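Local coordinates for exopolysaccharide biosynthesis protein (Pantoea stewartii subsp. stewartii DC283, PDB 6TGF) that is a trimeric glycan biofilm-modifying enzyme with a bacteriophage tailspike-like parallel beta-helix fold, probably acting as a hydrolase on exopolysaccharide, at residues R532-N537 / S639-I644. Residues are numbered along the deposited sequence; the frame is centred on the assembly and turned at random.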
# COMPACT_ATOMS: atom_id res chain seq x y z
N ARG B 532 32.96 4.85 -5.09
CA ARG B 532 32.50 3.61 -5.77
C ARG B 532 33.72 2.79 -6.19
O ARG B 532 33.59 1.56 -6.30
CB ARG B 532 31.63 4.01 -6.97
CG ARG B 532 30.81 2.89 -7.59
CD ARG B 532 29.71 3.48 -8.46
NE ARG B 532 29.55 2.80 -9.73
CZ ARG B 532 28.81 1.72 -9.93
NH1 ARG B 532 28.14 1.16 -8.94
NH2 ARG B 532 28.74 1.19 -11.14
N TRP B 533 34.86 3.46 -6.39
CA TRP B 533 36.11 2.90 -6.98
C TRP B 533 37.30 3.15 -6.05
O TRP B 533 37.73 4.31 -5.93
CB TRP B 533 36.33 3.51 -8.36
CG TRP B 533 35.10 3.48 -9.22
CD1 TRP B 533 34.49 2.38 -9.73
CD2 TRP B 533 34.33 4.61 -9.66
NE1 TRP B 533 33.39 2.74 -10.46
CE2 TRP B 533 33.26 4.10 -10.44
CE3 TRP B 533 34.43 6.00 -9.48
CZ2 TRP B 533 32.31 4.93 -11.03
CZ3 TRP B 533 33.49 6.82 -10.07
CH2 TRP B 533 32.44 6.29 -10.83
N LEU B 534 37.81 2.09 -5.42
CA LEU B 534 39.05 2.10 -4.59
C LEU B 534 40.12 1.26 -5.29
O LEU B 534 39.93 0.03 -5.39
CB LEU B 534 38.73 1.55 -3.19
CG LEU B 534 37.60 2.25 -2.44
CD1 LEU B 534 37.28 1.52 -1.15
CD2 LEU B 534 37.94 3.71 -2.16
N LEU B 535 41.19 1.90 -5.77
CA LEU B 535 42.31 1.26 -6.52
C LEU B 535 43.43 0.88 -5.55
O LEU B 535 43.77 1.71 -4.68
CB LEU B 535 42.82 2.22 -7.60
CG LEU B 535 41.86 2.48 -8.76
CD1 LEU B 535 42.45 3.50 -9.72
CD2 LEU B 535 41.54 1.19 -9.50
N GLU B 536 43.98 -0.33 -5.71
CA GLU B 536 45.04 -0.90 -4.84
C GLU B 536 46.27 -1.24 -5.69
O GLU B 536 46.10 -1.75 -6.81
CB GLU B 536 44.52 -2.14 -4.11
CG GLU B 536 45.56 -2.84 -3.26
CD GLU B 536 45.04 -3.97 -2.39
OE1 GLU B 536 43.82 -4.23 -2.41
OE2 GLU B 536 45.87 -4.60 -1.70
N ASN B 537 47.47 -0.97 -5.15
CA ASN B 537 48.77 -1.40 -5.72
C ASN B 537 49.70 -1.80 -4.57
O ASN B 537 50.55 -0.98 -4.17
CB ASN B 537 49.39 -0.31 -6.60
CG ASN B 537 50.64 -0.76 -7.32
OD1 ASN B 537 50.78 -1.94 -7.65
ND2 ASN B 537 51.56 0.16 -7.57
N SER B 639 45.39 2.03 -1.14
CA SER B 639 43.96 2.36 -1.39
C SER B 639 43.83 3.82 -1.85
O SER B 639 44.15 4.72 -1.05
CB SER B 639 43.13 2.10 -0.16
OG SER B 639 43.65 2.80 0.97
N ALA B 640 43.39 4.03 -3.09
CA ALA B 640 43.17 5.35 -3.71
C ALA B 640 41.71 5.47 -4.17
O ALA B 640 41.31 4.68 -5.05
CB ALA B 640 44.13 5.56 -4.85
N ALA B 641 40.96 6.41 -3.59
CA ALA B 641 39.53 6.67 -3.88
C ALA B 641 39.42 7.69 -5.02
O ALA B 641 40.02 8.78 -4.89
CB ALA B 641 38.83 7.15 -2.63
N ILE B 642 38.69 7.35 -6.08
CA ILE B 642 38.43 8.25 -7.25
C ILE B 642 37.15 9.05 -6.95
O ILE B 642 36.09 8.42 -6.75
CB ILE B 642 38.33 7.45 -8.57
CG1 ILE B 642 39.70 7.08 -9.14
CG2 ILE B 642 37.52 8.21 -9.61
CD1 ILE B 642 40.69 6.55 -8.13
N MET B 643 37.27 10.37 -6.90
CA MET B 643 36.15 11.31 -6.62
C MET B 643 36.21 12.45 -7.64
O MET B 643 37.32 12.97 -7.88
CB MET B 643 36.25 11.85 -5.19
CG MET B 643 36.21 10.73 -4.15
SD MET B 643 36.35 11.28 -2.43
CE MET B 643 37.88 12.21 -2.51
N ILE B 644 35.07 12.80 -8.24
CA ILE B 644 34.99 13.62 -9.49
C ILE B 644 34.06 14.82 -9.27
O ILE B 644 33.02 14.65 -8.60
CB ILE B 644 34.54 12.74 -10.67
CG1 ILE B 644 35.41 11.49 -10.81
CG2 ILE B 644 34.50 13.56 -11.96
CD1 ILE B 644 34.97 10.53 -11.89
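With CG1 beside its backbone N (chi1 -80°) and CG2 anti to that N, Ile642 forks between two partners in segment 532-537: CG2 meets Trp533 CE3 at 3.8 Å and CD1 meets Leu535 CD1 at 3.9 Å. The strands form an antiparallel pair at the margin of a five-stranded sheet, in the beta domain that follows the parallel beta-helix. Ile642 crosses Trp533 at about a right angle, and Arg532 CB lies over the centre of one face of the indole. Leu535 and Ile642 both reach Leu547 of strand 543-551, in the other five-stranded antiparallel sheet of this domain, so this side of the pair faces that sheet. Leu534 lies on the other side, its CD2 resting 3.6 Å from Ala641 CB, and there Thr647 of the second subunit packs on both residues. The backbones are joined at Leu535 and Ala640 by two bonds, Leu535 N to Ala640 O (2.9 Å) and Ala640 N to Leu535 O (2.8 Å). Beyond them, Ser531 OG is hydrogen-bonded to both Trp533 O and Ile642 O. Trp533 O also accepts a 3.2 Å bond from Ile642 N, which approaches almost head-on with a C=O...N angle of 171°.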